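Local coordinates for protein macromomycin (Streptomyces macromomyceticus, PDB 2MCM) that binds non-covalently the cytotoxic, DNA-cleaving chromophore of the antibiotic auromomycin, serving as its apoprotein, at residues T85-C88 against K89-S92; G24-P27 against G28-Y31. All coordinates share one frame; numbering follows the deposited sequence.

Overall arrangement
Contact 1 (85-88 with 89-92) and contact 2 (24-27 with 28-31) are both local turns, set on opposite sides of the centre of this all-beta domain, with their centres 29 Å apart and their nearest atoms about 19 Å apart. Both reach the same antiparallel sheet: contact 2 forms the turn between strands 16-23 and 30-40, whereas contact 1 follows strand 81-87 and precedes strand 93-98, which pairs with strand 30-40. Contact 1 carries Cys-88 of the disulfide to Cys-93. No chromophore is bound, and the two contacts do not by themselves locate its site. The bound calcium ion is about 12 Å from the side chain of Val-86.

Contact 1 (T85-C88 against K89-S92)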
loop_
_atom_site.group_PDB
_atom_site.type_symbol
_atom_site.label_atom_id
_atom_site.label_comp_id
_atom_site.label_asym_id
_atom_site.label_seq_id
_atom_site.Cartn_x
_atom_site.Cartn_y
_atom_site.Cartn_z
ATOM N N THR A 85 -15.743 5.545 -2.277
ATOM C CA THR A 85 -15.513 4.141 -2.104
ATOM C C THR A 85 -14.783 3.507 -3.263
ATOM O O THR A 85 -15.150 3.839 -4.420
ATOM C CB THR A 85 -16.932 3.392 -1.995
ATOM O OG1 THR A 85 -17.610 4.093 -0.919
ATOM C CG2 THR A 85 -16.757 1.897 -1.734
ATOM N N VAL A 86 -13.890 2.616 -2.982
ATOM C CA VAL A 86 -13.152 1.822 -3.949
ATOM C C VAL A 86 -13.499 0.343 -3.659
ATOM O O VAL A 86 -13.316 -0.116 -2.536
ATOM C CB VAL A 86 -11.627 2.029 -3.820
ATOM C CG1 VAL A 86 -10.899 1.083 -4.774
ATOM C CG2 VAL A 86 -11.196 3.449 -4.206
ATOM N N ASN A 87 -13.924 -0.404 -4.668
ATOM C CA ASN A 87 -14.251 -1.832 -4.485
ATOM C C ASN A 87 -13.165 -2.607 -5.218
ATOM O O ASN A 87 -13.111 -2.474 -6.491
ATOM C CB ASN A 87 -15.640 -2.071 -5.043
ATOM C CG ASN A 87 -16.016 -3.534 -4.951
ATOM O OD1 ASN A 87 -15.239 -4.481 -4.832
ATOM N ND2 ASN A 87 -17.360 -3.612 -5.103
ATOM N N CYS A 88 -12.329 -3.319 -4.542
ATOM C CA CYS A 88 -11.197 -4.049 -5.102
ATOM C C CYS A 88 -11.601 -5.337 -5.806
ATOM O O CYS A 88 -10.648 -5.985 -6.291
ATOM C CB CYS A 88 -10.091 -4.272 -4.076
ATOM S SG CYS A 88 -9.448 -2.712 -3.323
ATOM N N LYS A 89 -12.860 -5.640 -5.877
ATOM C CA LYS A 89 -13.293 -6.821 -6.611
ATOM C C LYS A 89 -13.704 -6.292 -7.979
ATOM O O LYS A 89 -13.977 -7.148 -8.855
ATOM C CB LYS A 89 -14.439 -7.562 -5.903
ATOM C CG LYS A 89 -13.864 -8.380 -4.732
ATOM C CD LYS A 89 -14.862 -9.145 -3.913
ATOM C CE LYS A 89 -15.307 -10.475 -4.459
ATOM N NZ LYS A 89 -14.259 -11.173 -5.254
ATOM N N VAL A 90 -13.763 -5.002 -8.197
ATOM C CA VAL A 90 -14.155 -4.385 -9.485
ATOM C C VAL A 90 -12.961 -3.705 -10.139
ATOM O O VAL A 90 -12.861 -3.745 -11.399
ATOM C CB VAL A 90 -15.335 -3.391 -9.248
ATOM C CG1 VAL A 90 -15.681 -2.538 -10.456
ATOM C CG2 VAL A 90 -16.527 -4.129 -8.691
ATOM N N VAL A 91 -12.158 -2.993 -9.382
ATOM C CA VAL A 91 -10.968 -2.297 -9.893
ATOM C C VAL A 91 -9.763 -2.988 -9.263
ATOM O O VAL A 91 -9.812 -3.699 -8.262
ATOM C CB VAL A 91 -10.920 -0.806 -9.635
ATOM C CG1 VAL A 91 -12.101 -0.131 -10.339
ATOM C CG2 VAL A 91 -10.638 -0.362 -8.233
ATOM N N SER A 92 -8.607 -2.769 -9.881
ATOM C CA SER A 92 -7.359 -3.349 -9.378
ATOM C C SER A 92 -6.794 -2.528 -8.200
ATOM O O SER A 92 -6.610 -1.316 -8.336
ATOM C CB SER A 92 -6.206 -3.406 -10.440
ATOM O OG SER A 92 -6.656 -4.279 -11.483
#
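Asn-87 grips the turn that follows its strand with both of its carbonyl oxygens. Its backbone O accepts two amides: Val-91 N at 3.1 Å, in the carbonyl plane and nearly straight, and Val-90 N, which stands above that plane, 55° out of it. The side chain adds a third bond. With CG anti to the backbone N (chi1 177°), OD1 is brought forward over the start of the turn and accepts Lys-89 N at 2.8 Å, closing an Asx turn. Val-90 CG2 lies over one face of that side-chain amide, 3.7 Å from Asn-87 ND2.

The close-packed side lies inward, where Val-86 is buried against Phe-72 and Ala-37, and Cys-88 is buried with its SG joined to Cys-93. The opposite character prevails at the outer rim. Val-90 and Val-91 are largely exposed; the approach of Val-91 CG2 to Val-86 CG1, at 3.8 Å, holds for one of two conformers of Val-91 and is doubtful. The Lys-89 chain touches Asn-87 only near its root, where CB is 3.4 Å from OD1; it then bends away, and NZ forms a salt bridge with the C-terminal carboxylate of Ala-112.

Three successive amides, those of Lys-89, Val-90 and Val-91, thus find acceptors on one residue, which probably helps the short disulfide-closed loop keep its course although much of its apolar surface faces solvent.

Contact 2 (G24-P27 against G28-Y31); sequences GLTP and GTVY
Tyr-31 reaches back across the turn to the backbone of Thr-26: its OH accepts Thr-26 N at 3.0 Å along an almost straight bond. A second partner of this hydroxyl is Glu-103 OE1, so the phenol end is held from two directions, and Thr-26 OG1 makes a weak hydrogen bond to the same carboxylate oxygen.

Leu-25 supplies the apolar half of the contact. Its CB begins beside the hydroxyl end of the ring, 3.6 Å from Tyr-31 OH and 3.8 Å from Tyr-31 CE1. CG, anti to the carbonyl carbon (chi1 -55°), carries the chain along the ring, and the two methyls share one face of it. CD1 makes a CH-pi contact, 4.2 Å from the centroid of the Tyr-31 ring and 16° off its normal, while CD2 leans over the other flank, 4.0 Å from Tyr-31 CE2. The two side chains run past each other in opposite directions, and Ile-62 and Leu-97 continue this buried patch.

Thr-26 O lies at the ring edge, in its plane, and also closes a type II beta turn by accepting Thr-29 N at 3.2 Å. Pro-27 and Gly-28 occupy the two corners; the positive phi of Gly-28 (84°) is what the second corner of such a turn requires. Beside this bond Thr-26 CG2 also touches Thr-29 OG1.

The sequence Leu-Thr-Pro-Gly-Thr-Val-Tyr, with the hydroxyl bonded to a backbone amide five residues earlier, is a tyrosine corner, a hallmark of Greek-key beta proteins such as this immunoglobulin-like domain.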
loop_
_atom_site.group_PDB
_atom_site.type_symbol
_atom_site.label_atom_id
_atom_site.label_comp_id
_atom_site.label_asym_id
_atom_site.label_seq_id
_atom_site.Cartn_x
_atom_site.Cartn_y
_atom_site.Cartn_z
ATOM N N GLY A 24 16.073 -3.088 -0.698
ATOM C CA GLY A 24 16.698 -2.095 -1.650
ATOM C C GLY A 24 16.258 -0.702 -1.323
ATOM O O GLY A 24 16.318 0.175 -2.236
ATOM N N LEU A 25 15.779 -0.397 -0.104
ATOM C CA LEU A 25 15.355 0.957 0.219
ATOM C C LEU A 25 16.519 1.752 0.806
ATOM O O LEU A 25 17.645 1.229 1.030
ATOM C CB LEU A 25 14.242 0.822 1.362
ATOM C CG LEU A 25 13.089 -0.092 0.976
ATOM C CD1 LEU A 25 12.087 -0.166 2.175
ATOM C CD2 LEU A 25 12.389 0.370 -0.270
ATOM N N THR A 26 16.226 3.007 1.114
ATOM C CA THR A 26 17.287 3.869 1.696
ATOM C C THR A 26 17.246 3.880 3.199
ATOM O O THR A 26 16.141 4.278 3.687
ATOM C CB THR A 26 17.059 5.318 1.141
ATOM O OG1 THR A 26 17.099 5.201 -0.320
ATOM C CG2 THR A 26 18.064 6.313 1.696
ATOM N N PRO A 27 18.273 3.436 3.863
ATOM C CA PRO A 27 18.240 3.407 5.347
ATOM C C PRO A 27 17.875 4.750 5.895
ATOM O O PRO A 27 18.418 5.814 5.436
ATOM C CB PRO A 27 19.663 3.008 5.729
ATOM C CG PRO A 27 20.106 2.171 4.543
ATOM C CD PRO A 27 19.540 2.886 3.315
ATOM N N GLY A 28 17.006 4.778 6.914
ATOM C CA GLY A 28 16.586 5.994 7.571
ATOM C C GLY A 28 15.484 6.745 6.934
ATOM O O GLY A 28 15.028 7.768 7.524
ATOM N N THR A 29 15.010 6.397 5.746
ATOM C CA THR A 29 13.901 7.107 5.124
ATOM C C THR A 29 12.567 6.454 5.620
ATOM O O THR A 29 12.567 5.248 5.772
ATOM C CB THR A 29 14.004 6.921 3.549
ATOM O OG1 THR A 29 15.235 7.622 3.217
ATOM C CG2 THR A 29 12.792 7.499 2.844
ATOM N N VAL A 30 11.597 7.312 5.773
ATOM C CA VAL A 30 10.270 6.873 6.183
ATOM C C VAL A 30 9.483 6.506 4.936
ATOM O O VAL A 30 9.399 7.356 4.018
ATOM C CB VAL A 30 9.525 8.011 6.948
ATOM C CG1 VAL A 30 8.099 7.537 7.282
ATOM C CG2 VAL A 30 10.294 8.435 8.198
ATOM N N TYR A 31 8.920 5.304 4.890
ATOM C CA TYR A 31 8.053 4.872 3.807
ATOM C C TYR A 31 6.623 4.721 4.303
ATOM O O TYR A 31 6.414 4.206 5.456
ATOM C CB TYR A 31 8.565 3.527 3.244
ATOM C CG TYR A 31 9.916 3.701 2.561
ATOM C CD1 TYR A 31 11.094 3.675 3.259
ATOM C CD2 TYR A 31 9.919 3.996 1.179
ATOM C CE1 TYR A 31 12.371 3.871 2.670
ATOM C CE2 TYR A 31 11.163 4.130 0.549
ATOM C CZ TYR A 31 12.307 4.115 1.276
ATOM O OH TYR A 31 13.567 4.307 0.704
#